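Local coordinates for protein oxidoreductase (PDB 1ZH8) that binds NADP and is probably a dehydrogenase of the GFO/IDH/MocA family acting on the CH-OH group of an unspecified substrate, at residues Asn141-Pro146 / Ala206-Leu211; Pro146-Ala151 / Met166-Trp171; Glu60-Lys63 / Asn67-Val70. All blocks are in the same frame, centred on the assembly; numbering follows the deposited sequence.

Contact 1 of 3, residues Asn141-Pro146 / Ala206-Leu211; sequences NFRHVP and AMRLIL. With NAP (NADP nicotinamide-adenine-dinucleotide phosphate), chain D; EDO (1,2-ethanediol), chain E.
The guanidinium groups of Arg143 and Arg208 meet with their planes 78° apart. Arg143 NH2 comes in at the edge of the Arg208 group, near its plane, and lies 3.1 Å from Arg208 NH1. Both atoms are donors, so no hydrogen bond joins them. Asp319 accounts for the closeness: its OD2 forms a salt bridge with Arg143 and its OD1 one with Arg208. The two cations thus share one carboxylate, which would partly offset their charge. Arg208 is gripped further by a salt bridge from NE to Glu213, a second acid, and a hydrogen bond from NH2 to Gln315, which together fix its rotation. Its chain bends at the third torsion (chi3 47°), which turns the guanidinium out of line with the stem.

Phe142 CD2 lies 4.2 Å from Ala206 CB, which sits at the edge of the ring, near its plane. The rings of His202 and Phe148 also meet that of Phe142. Separately, Leu209 CD2 lies 4.4 Å from the backbone oxygen Phe142 O.

The neighbouring residue Asn141 serves the NADP site. Its OD1 accepts a hydrogen bond of 2.9 Å from the carboxamide N7N of the cofactor, with an N-H...O angle of 160°. Its ND2 is hydrogen-bonded to Ser290 OG, which leaves the oxygen turned to the cofactor. The His144 ring has Asn141 O in plane at one edge. An ethanediol, probably from the crystallisation liquor, makes a weak hydrogen bond with ND1.

Segment 141-146 links strand 136-139 of the nucleotide-binding domain to helix 146-156, and here it packs on the C-terminal end of helix 195-211. Helix 290-303 touches Asn141 and His144. Ala206 and Leu209 pack on Phe148 of helix 146-156, while Ala206 also reaches Trp168 of strand 163-171.

Contact 2 of 3, residues Pro146-Ala151 / Met166-Trp171; sequences PAFWKA and MNWQIW
The start of helix 146-156 stands well off strand 163-171. Phe148 and Trp168 have the closest CA atoms of the two segments, and these are 12.8 Å apart. No backbone atoms meet across the gap. Two large aromatic side chains span it, both leaving their backbones toward the other segment.

Phe148 CZ touches Trp168 CH2 at 4.0 Å. The side chains cross at about a right angle, and the planes of the phenyl ring and the six-membered indole ring are 65° apart. The centroids are 5.9 Å apart, and the approach is oblique for both rings. In Trp168, CG is anti to the backbone N (chi1 -159°), which helps carry the indole across to the helix with its six-membered ring foremost. One face of the indole carries Ile170 CD1, 3.5 Å above the plane and offset toward the rim. Beyond the two segments, Phe260 stacks on Trp168, and His203 meets it edge-to-face. The indole NE1 is hydrogen-bonded to Glu258, so its polar atom is satisfied within the buried setting.

The other side of the strand faces the second subunit. There Gln169 NE2 gives a hydrogen bond of 3.0 Å to Asn167 OD1 of its own chain, though Asn167 has two conformers and the bond is doubtful. The weak bond from Gln169 NE2 to Asn167 of the second subunit is equally doubtful.

The chemistry differs on the two sides. Toward the helix the strand offers an apolar surface led by Trp168, and the contact rests on van der Waals packing alone. Toward the second subunit it offers the amides of Asn167 and Gln169, with Trp171 packed on Thr263 of that subunit, consistent with a sheet that has a helix layer on one face and a dimer interface on the other.

Contact 3 of 3, residues Glu60-Lys63 / Asn67-Val70; sequences EFAK and NPAV
Helix 55-65 and the loop leading into strand 69-71 come closest at Ala62 and Pro68, whose CA atoms are 5.9 Å apart across a short turn. No hydrogen bond crosses here. Ala62 carries the contact. Its CB lies 3.7 Å from Val70 CG2 and 3.9 Å from Pro68 CG, so this one methyl group meets Pro68 of the connecting loop and Val70 of the strand. Val70 has CG1 anti to the backbone N (chi1 -179°), which leaves CG2 as the branch that reaches the helix. The Pro68 ring also packs against the helix backbone, with CD 3.4 Å from Ala62 O.

Around the contact, Pro68 touches Val50 of strand 45-51, and Val70 packs on Arg55 and Ala58 of the same helix. Ala69 is hydrogen-bonded through its backbone to Thr48 of strand 45-51; strand 69-71 is the outermost strand of the parallel sheet within this chain.

This is the return from helix to strand in the beta-alpha-beta unit formed by strand 45-51, helix 55-65 and strand 69-71. Such units build the Rossmann fold, which here binds NADP.

Along the chain, contact 3 closes before contact 1 opens, and contact 2 is nested within the loop that contact 1 closes. Contact 3 lies in the Rossmann domain, at the edge of the parallel sheet. Its centre is about 34 Å from that of contact 1 and about 38 Å from that of contact 2, on the opposite side of the chain's centre. Contacts 1 and 2 have centres about 8 Å apart and share Pro146. They also touch directly: Trp149 NE1 probably donates to Arg143 O, and Phe142 packs on Phe148. Together they stand at the junction of the Rossmann and C-terminal domains, running from the nicotinamide end of the cofactor site to the large mixed sheet.

Contact 1 of 3, residues Asn141-Pro146 / Ala206-Leu211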
loop_
_atom_site.group_PDB
_atom_site.type_symbol
_atom_site.label_atom_id
_atom_site.label_comp_id
_atom_site.label_asym_id
_atom_site.label_seq_id
_atom_site.Cartn_x
_atom_site.Cartn_y
_atom_site.Cartn_z
ATOM N N ASN A 141 -17.043 16.457 -7.886
ATOM C CA ASN A 141 -17.245 17.228 -6.658
ATOM C C ASN A 141 -16.069 17.138 -5.665
ATOM O O ASN A 141 -15.846 18.064 -4.891
ATOM C CB ASN A 141 -18.572 16.876 -5.994
ATOM C CG ASN A 141 -18.625 15.436 -5.583
ATOM O OD1 ASN A 141 -18.592 14.533 -6.425
ATOM N ND2 ASN A 141 -18.649 15.205 -4.298
ATOM N N PHE A 142 -15.287 16.063 -5.714
ATOM C CA PHE A 142 -14.071 15.969 -4.870
ATOM C C PHE A 142 -13.065 17.111 -5.090
ATOM O O PHE A 142 -12.254 17.387 -4.215
ATOM C CB PHE A 142 -13.377 14.598 -5.004
ATOM C CG PHE A 142 -13.938 13.519 -4.083
ATOM C CD1 PHE A 142 -15.320 13.346 -3.926
ATOM C CD2 PHE A 142 -13.070 12.673 -3.377
ATOM C CE1 PHE A 142 -15.843 12.345 -3.059
ATOM C CE2 PHE A 142 -13.569 11.674 -2.500
ATOM C CZ PHE A 142 -14.965 11.509 -2.348
ATOM N N ARG A 143 -13.117 17.780 -6.243
ATOM C CA ARG A 143 -12.303 18.985 -6.463
ATOM C C ARG A 143 -12.785 20.191 -5.678
ATOM O O ARG A 143 -12.185 21.267 -5.733
ATOM C CB ARG A 143 -12.274 19.352 -7.940
ATOM C CG ARG A 143 -10.965 19.098 -8.566
ATOM C CD ARG A 143 -11.121 19.054 -10.062
ATOM N NE ARG A 143 -10.414 17.870 -10.442
ATOM C CZ ARG A 143 -10.803 16.990 -11.338
ATOM N NH1 ARG A 143 -11.913 17.143 -12.032
ATOM N NH2 ARG A 143 -10.032 15.944 -11.536
ATOM N N HIS A 144 -13.887 20.019 -4.962
ATOM C CA HIS A 144 -14.473 21.143 -4.257
ATOM C C HIS A 144 -14.637 20.824 -2.791
ATOM O O HIS A 144 -15.367 21.537 -2.106
ATOM C CB HIS A 144 -15.840 21.477 -4.854
ATOM C CG HIS A 144 -15.805 21.790 -6.316
ATOM N ND1 HIS A 144 -15.752 23.082 -6.799
ATOM C CD2 HIS A 144 -15.833 20.985 -7.401
ATOM C CE1 HIS A 144 -15.746 23.058 -8.119
ATOM N NE2 HIS A 144 -15.801 21.798 -8.509
ATOM N N VAL A 145 -13.979 19.754 -2.321
ATOM C CA VAL A 145 -14.115 19.322 -0.930
ATOM C C VAL A 145 -13.067 20.065 -0.062
ATOM O O VAL A 145 -11.875 19.963 -0.314
ATOM C CB VAL A 145 -14.054 17.747 -0.803
ATOM C CG1 VAL A 145 -13.970 17.287 0.658
ATOM C CG2 VAL A 145 -15.275 17.057 -1.510
ATOM N N PRO A 146 -13.504 20.844 0.936
ATOM C CA PRO A 146 -12.514 21.712 1.620
ATOM C C PRO A 146 -11.349 20.984 2.304
ATOM O O PRO A 146 -10.228 21.491 2.289
ATOM C CB PRO A 146 -13.351 22.493 2.637
ATOM C CG PRO A 146 -14.637 21.718 2.769
ATOM C CD PRO A 146 -14.870 21.027 1.461
ATOM N N ALA A 206 -8.868 13.760 -5.922
ATOM C CA ALA A 206 -8.305 14.235 -4.659
ATOM C C ALA A 206 -6.788 14.110 -4.607
ATOM O O ALA A 206 -6.098 15.050 -4.223
ATOM C CB ALA A 206 -8.952 13.541 -3.473
HETATM N N MSE A 207 -6.259 12.963 -5.016
HETATM C CA MSE A 207 -4.808 12.756 -4.956
HETATM C C MSE A 207 -4.085 13.741 -5.888
HETATM O O MSE A 207 -3.017 14.279 -5.538
HETATM C CB MSE A 207 -4.476 11.311 -5.299
HETATM C CG MSE A 207 -5.082 10.349 -4.295
HETATM SE SE MSE A 207 -4.608 8.486 -4.591
HETATM C CE MSE A 207 -6.104 7.919 -5.758
ATOM N N ARG A 208 -4.671 13.993 -7.062
ATOM C CA ARG A 208 -4.065 14.934 -7.997
ATOM C C ARG A 208 -4.140 16.367 -7.461
ATOM O O ARG A 208 -3.225 17.169 -7.675
ATOM C CB ARG A 208 -4.676 14.836 -9.406
ATOM C CG ARG A 208 -4.499 13.466 -10.096
ATOM C CD ARG A 208 -5.189 13.425 -11.481
ATOM N NE ARG A 208 -4.875 14.605 -12.284
ATOM C CZ ARG A 208 -5.734 15.591 -12.545
ATOM N NH1 ARG A 208 -6.972 15.527 -12.095
ATOM N NH2 ARG A 208 -5.356 16.645 -13.263
ATOM N N LEU A 209 -5.219 16.691 -6.757
ATOM C CA LEU A 209 -5.351 18.034 -6.221
ATOM C C LEU A 209 -4.264 18.302 -5.172
ATOM O O LEU A 209 -3.640 19.379 -5.148
ATOM C CB LEU A 209 -6.729 18.215 -5.616
ATOM C CG LEU A 209 -7.042 19.535 -4.901
ATOM C CD1 LEU A 209 -7.109 20.677 -5.914
ATOM C CD2 LEU A 209 -8.355 19.405 -4.135
ATOM N N ILE A 210 -4.028 17.311 -4.324
ATOM C CA ILE A 210 -3.134 17.485 -3.196
ATOM C C ILE A 210 -1.682 17.335 -3.618
ATOM O O ILE A 210 -0.838 18.096 -3.160
ATOM C CB ILE A 210 -3.463 16.509 -2.051
ATOM C CG1 ILE A 210 -4.873 16.779 -1.510
ATOM C CG2 ILE A 210 -2.450 16.661 -0.907
ATOM C CD1 ILE A 210 -5.476 15.621 -0.782
ATOM N N LEU A 211 -1.401 16.391 -4.520
ATOM C CA LEU A 211 -0.006 16.079 -4.842
ATOM C C LEU A 211 0.442 16.244 -6.292
ATOM O O LEU A 211 1.639 16.082 -6.572
ATOM C CB LEU A 211 0.369 14.679 -4.315
ATOM C CG LEU A 211 0.384 14.556 -2.790
ATOM C CD1 LEU A 211 0.365 13.109 -2.358
ATOM C CD2 LEU A 211 1.557 15.313 -2.184
HETATM P PA NAP D . -29.491 6.353 -11.494
HETATM O O1A NAP D . -30.260 6.427 -10.225
HETATM O O2A NAP D . -29.681 5.090 -12.226
HETATM O O5B NAP D . -29.850 7.646 -12.372
HETATM C C5B NAP D . -29.827 7.580 -13.779
HETATM C C4B NAP D . -31.076 8.267 -14.298
HETATM O O4B NAP D . -30.996 8.430 -15.708
HETATM C C3B NAP D . -32.331 7.445 -14.029
HETATM O O3B NAP D . -33.331 8.383 -13.758
HETATM C C2B NAP D . -32.553 6.785 -15.379
HETATM O O2B NAP D . -33.783 6.185 -15.771
HETATM C C1B NAP D . -32.190 7.933 -16.295
HETATM N N9A NAP D . -31.955 7.466 -17.658
HETATM C C8A NAP D . -31.442 6.253 -18.064
HETATM N N7A NAP D . -31.382 6.255 -19.414
HETATM C C5A NAP D . -31.855 7.447 -19.866
HETATM C C6A NAP D . -32.025 7.984 -21.135
HETATM N N6A NAP D . -31.717 7.282 -22.213
HETATM N N1A NAP D . -32.518 9.254 -21.283
HETATM C C2A NAP D . -32.862 9.985 -20.171
HETATM N N3A NAP D . -32.705 9.459 -18.915
HETATM C C4A NAP D . -32.209 8.214 -18.768
HETATM O O3 NAP D . -27.935 6.501 -11.161
HETATM P PN NAP D . -27.295 7.741 -10.364
HETATM O O1N NAP D . -28.215 8.910 -10.192
HETATM O O2N NAP D . -26.657 7.053 -9.250
HETATM O O5D NAP D . -26.109 8.257 -11.325
HETATM C C5D NAP D . -26.298 9.129 -12.426
HETATM C C4D NAP D . -24.999 9.890 -12.680
HETATM O O4D NAP D . -24.630 10.576 -11.489
HETATM C C3D NAP D . -23.850 8.931 -13.008
HETATM O O3D NAP D . -23.040 9.453 -14.034
HETATM C C2D NAP D . -23.045 8.838 -11.734
HETATM O O2D NAP D . -21.674 8.595 -11.972
HETATM C C1D NAP D . -23.314 10.196 -11.103
HETATM N N1N NAP D . -23.176 10.131 -9.651
HETATM C C2N NAP D . -22.261 10.951 -9.055
HETATM C C3N NAP D . -22.077 10.926 -7.669
HETATM C C7N NAP D . -21.237 11.980 -6.990
HETATM O O7N NAP D . -21.081 11.856 -5.597
HETATM N N7N NAP D . -20.674 12.991 -7.680
HETATM C C4N NAP D . -22.851 10.052 -6.894
HETATM C C5N NAP D . -23.798 9.224 -7.510
HETATM C C6N NAP D . -23.952 9.272 -8.900
HETATM P P2B NAP D . -35.286 6.307 -15.207
HETATM O O1X NAP D . -36.007 7.499 -15.801
HETATM O O2X NAP D . -35.297 6.454 -13.703
HETATM O O3X NAP D . -35.945 5.015 -15.640
HETATM C C1 EDO E . -13.140 26.479 -5.354
HETATM O O1 EDO E . -14.305 25.634 -5.249
HETATM C C2 EDO E . -12.273 26.313 -4.107
HETATM O O2 EDO E . -11.009 26.957 -4.312
#

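Contact 2 of 3, residues Pro146-Ala151 / Met166-Trp171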
loop_
_atom_site.group_PDB
_atom_site.type_symbol
_atom_site.label_atom_id
_atom_site.label_comp_id
_atom_site.label_asym_id
_atom_site.label_seq_id
_atom_site.Cartn_x
_atom_site.Cartn_y
_atom_site.Cartn_z
ATOM N N PRO A 146 -13.504 20.844 0.936
ATOM C CA PRO A 146 -12.514 21.712 1.620
ATOM C C PRO A 146 -11.349 20.984 2.304
ATOM O O PRO A 146 -10.228 21.491 2.289
ATOM C CB PRO A 146 -13.351 22.493 2.637
ATOM C CG PRO A 146 -14.637 21.718 2.769
ATOM C CD PRO A 146 -14.870 21.027 1.461
ATOM N N ALA A 147 -11.598 19.796 2.856
ATOM C CA ALA A 147 -10.555 19.001 3.499
ATOM C C ALA A 147 -9.384 18.775 2.568
ATOM O O ALA A 147 -8.223 18.811 3.004
ATOM C CB ALA A 147 -11.105 17.663 3.966
ATOM N N PHE A 148 -9.686 18.526 1.295
ATOM C CA PHE A 148 -8.633 18.269 0.305
ATOM C C PHE A 148 -7.871 19.557 -0.017
ATOM O O PHE A 148 -6.642 19.541 -0.107
ATOM C CB PHE A 148 -9.180 17.594 -0.971
ATOM C CG PHE A 148 -9.908 16.295 -0.712
ATOM C CD1 PHE A 148 -9.436 15.385 0.229
ATOM C CD2 PHE A 148 -11.060 15.984 -1.410
ATOM C CE1 PHE A 148 -10.096 14.200 0.467
ATOM C CE2 PHE A 148 -11.741 14.785 -1.168
ATOM C CZ PHE A 148 -11.254 13.897 -0.236
ATOM N N TRP A 149 -8.588 20.669 -0.146
ATOM C CA TRP A 149 -7.922 21.960 -0.314
ATOM C C TRP A 149 -7.004 22.275 0.864
ATOM O O TRP A 149 -5.855 22.677 0.651
ATOM C CB TRP A 149 -8.910 23.100 -0.593
ATOM C CG TRP A 149 -9.368 23.031 -2.007
ATOM C CD1 TRP A 149 -10.462 22.344 -2.493
ATOM C CD2 TRP A 149 -8.712 23.595 -3.151
ATOM N NE1 TRP A 149 -10.536 22.469 -3.859
ATOM C CE2 TRP A 149 -9.482 23.233 -4.294
ATOM C CE3 TRP A 149 -7.564 24.389 -3.325
ATOM C CZ2 TRP A 149 -9.143 23.649 -5.587
ATOM C CZ3 TRP A 149 -7.222 24.799 -4.609
ATOM C CH2 TRP A 149 -8.014 24.428 -5.729
ATOM N N LYS A 150 -7.481 22.050 2.090
ATOM C CA LYS A 150 -6.664 22.330 3.272
ATOM C C LYS A 150 -5.410 21.426 3.329
ATOM O O LYS A 150 -4.317 21.881 3.687
ATOM C CB LYS A 150 -7.481 22.262 4.568
ATOM C CG LYS A 150 -6.764 22.876 5.793
ATOM N N ALA A 151 -5.564 20.161 2.957
ATOM C CA ALA A 151 -4.410 19.279 2.862
ATOM C C ALA A 151 -3.439 19.830 1.823
ATOM O O ALA A 151 -2.237 19.858 2.065
ATOM C CB ALA A 151 -4.838 17.875 2.509
HETATM N N MSE A 166 2.175 8.730 0.479
HETATM C CA MSE A 166 0.773 8.796 0.865
HETATM C C MSE A 166 0.101 7.430 0.757
HETATM O O MSE A 166 0.412 6.636 -0.142
HETATM C CB MSE A 166 -0.023 9.869 0.095
HETATM C CG MSE A 166 -0.110 9.665 -1.361
HETATM SE SE MSE A 166 -1.940 9.911 -2.155
HETATM C CE MSE A 166 -2.636 8.143 -1.569
ATOM N N ASN A 167 -0.809 7.160 1.696
ATOM C CA ASN A 167 -1.623 5.943 1.667
ATOM C C ASN A 167 -3.081 6.295 1.891
ATOM O O ASN A 167 -3.432 7.034 2.816
ATOM C CB ASN A 167 -1.125 4.953 2.731
ATOM C CG ASN A 167 -1.897 3.638 2.736
ATOM O OD1 ASN A 167 -2.058 3.028 3.778
ATOM N ND2 ASN A 167 -2.375 3.201 1.574
ATOM N N TRP A 168 -3.922 5.817 0.991
ATOM C CA TRP A 168 -5.348 5.972 1.147
ATOM C C TRP A 168 -5.941 4.574 1.053
ATOM O O TRP A 168 -5.816 3.898 0.023
ATOM C CB TRP A 168 -5.921 6.883 0.069
ATOM C CG TRP A 168 -7.248 7.521 0.384
ATOM C CD1 TRP A 168 -8.059 7.256 1.452
ATOM C CD2 TRP A 168 -7.948 8.495 -0.412
ATOM N NE1 TRP A 168 -9.201 8.024 1.388
ATOM C CE2 TRP A 168 -9.162 8.792 0.259
ATOM C CE3 TRP A 168 -7.666 9.146 -1.623
ATOM C CZ2 TRP A 168 -10.080 9.732 -0.220
ATOM C CZ3 TRP A 168 -8.584 10.082 -2.109
ATOM C CH2 TRP A 168 -9.783 10.360 -1.411
ATOM N N GLN A 169 -6.555 4.136 2.147
ATOM C CA GLN A 169 -7.232 2.847 2.199
ATOM C C GLN A 169 -8.679 3.083 2.472
ATOM O O GLN A 169 -9.018 3.683 3.491
ATOM C CB GLN A 169 -6.702 1.996 3.343
ATOM C CG GLN A 169 -5.276 1.695 3.215
ATOM C CD GLN A 169 -4.899 0.552 4.073
ATOM O OE1 GLN A 169 -5.706 -0.364 4.301
ATOM N NE2 GLN A 169 -3.665 0.581 4.576
ATOM N N ILE A 170 -9.538 2.573 1.604
ATOM C CA ILE A 170 -10.959 2.846 1.697
ATOM C C ILE A 170 -11.727 1.532 1.739
ATOM O O ILE A 170 -11.528 0.667 0.895
ATOM C CB ILE A 170 -11.419 3.716 0.508
ATOM C CG1 ILE A 170 -10.566 4.986 0.434
ATOM C CG2 ILE A 170 -12.934 4.028 0.585
ATOM C CD1 ILE A 170 -10.707 5.717 -0.853
ATOM N N TRP A 171 -12.608 1.382 2.718
ATOM C CA TRP A 171 -13.394 0.163 2.804
ATOM C C TRP A 171 -14.868 0.511 2.843
ATOM O O TRP A 171 -15.405 0.792 3.898
ATOM C CB TRP A 171 -12.983 -0.650 4.027
ATOM C CG TRP A 171 -11.529 -1.041 4.049
ATOM C CD1 TRP A 171 -10.481 -0.325 4.580
ATOM C CD2 TRP A 171 -10.963 -2.251 3.537
ATOM N NE1 TRP A 171 -9.305 -1.016 4.421
ATOM C CE2 TRP A 171 -9.573 -2.200 3.783
ATOM C CE3 TRP A 171 -11.496 -3.373 2.891
ATOM C CZ2 TRP A 171 -8.713 -3.230 3.406
ATOM C CZ3 TRP A 171 -10.641 -4.397 2.514
ATOM C CH2 TRP A 171 -9.264 -4.318 2.771
#

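Contact 3 of 3, residues Glu60-Lys63 / Asn67-Val70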
loop_
_atom_site.group_PDB
_atom_site.type_symbol
_atom_site.label_atom_id
_atom_site.label_comp_id
_atom_site.label_asym_id
_atom_site.label_seq_id
_atom_site.Cartn_x
_atom_site.Cartn_y
_atom_site.Cartn_z
ATOM N N GLU A 60 -42.460 13.001 -10.951
ATOM C CA GLU A 60 -42.198 13.054 -9.504
ATOM C C GLU A 60 -41.119 14.093 -9.226
ATOM O O GLU A 60 -41.242 14.900 -8.316
ATOM C CB GLU A 60 -41.732 11.693 -8.959
ATOM C CG GLU A 60 -42.797 10.601 -8.819
ATOM C CD GLU A 60 -42.206 9.157 -8.799
ATOM O OE1 GLU A 60 -40.993 8.962 -8.497
ATOM O OE2 GLU A 60 -42.973 8.204 -9.094
ATOM N N PHE A 61 -40.054 14.059 -10.020
ATOM C CA PHE A 61 -39.007 15.063 -9.924
ATOM C C PHE A 61 -39.543 16.479 -10.171
ATOM O O PHE A 61 -39.228 17.392 -9.400
ATOM C CB PHE A 61 -37.858 14.747 -10.878
ATOM C CG PHE A 61 -36.643 15.609 -10.669
ATOM C CD1 PHE A 61 -35.691 15.268 -9.725
ATOM C CD2 PHE A 61 -36.462 16.771 -11.412
ATOM C CE1 PHE A 61 -34.568 16.068 -9.532
ATOM C CE2 PHE A 61 -35.343 17.570 -11.218
ATOM C CZ PHE A 61 -34.401 17.224 -10.280
ATOM N N ALA A 62 -40.341 16.667 -11.229
ATOM C CA ALA A 62 -40.986 17.965 -11.471
ATOM C C ALA A 62 -41.693 18.529 -10.221
ATOM O O ALA A 62 -41.591 19.726 -9.947
ATOM C CB ALA A 62 -41.950 17.898 -12.651
ATOM N N LYS A 63 -42.389 17.679 -9.466
ATOM C CA LYS A 63 -43.134 18.149 -8.287
ATOM C C LYS A 63 -42.208 18.624 -7.172
ATOM O O LYS A 63 -42.487 19.641 -6.529
ATOM C CB LYS A 63 -44.125 17.097 -7.755
ATOM C CG LYS A 63 -45.425 17.023 -8.543
ATOM C CD LYS A 63 -46.530 16.345 -7.740
ATOM N N ASN A 67 -42.635 23.423 -10.879
ATOM C CA ASN A 67 -43.429 23.294 -12.088
ATOM C C ASN A 67 -42.617 23.430 -13.389
ATOM O O ASN A 67 -42.958 24.227 -14.262
ATOM C CB ASN A 67 -44.551 24.328 -12.076
ATOM C CG ASN A 67 -45.642 24.006 -13.085
ATOM O OD1 ASN A 67 -45.902 22.841 -13.391
ATOM N ND2 ASN A 67 -46.281 25.044 -13.613
ATOM N N PRO A 68 -41.524 22.667 -13.522
ATOM C CA PRO A 68 -40.829 22.808 -14.791
ATOM C C PRO A 68 -41.594 22.055 -15.875
ATOM O O PRO A 68 -42.396 21.174 -15.562
ATOM C CB PRO A 68 -39.493 22.129 -14.518
ATOM C CG PRO A 68 -39.839 21.082 -13.520
ATOM C CD PRO A 68 -40.870 21.688 -12.640
ATOM N N ALA A 69 -41.349 22.392 -17.135
ATOM C CA ALA A 69 -41.908 21.613 -18.234
ATOM C C ALA A 69 -41.297 20.204 -18.270
ATOM O O ALA A 69 -40.094 20.040 -18.054
ATOM C CB ALA A 69 -41.699 22.329 -19.537
ATOM N N VAL A 70 -42.139 19.194 -18.505
ATOM C CA VAL A 70 -41.694 17.802 -18.585
ATOM C C VAL A 70 -41.688 17.309 -20.046
ATOM O O VAL A 70 -42.677 17.419 -20.752
ATOM C CB VAL A 70 -42.562 16.866 -17.694
ATOM C CG1 VAL A 70 -42.066 15.415 -17.768
ATOM C CG2 VAL A 70 -42.556 17.331 -16.259
#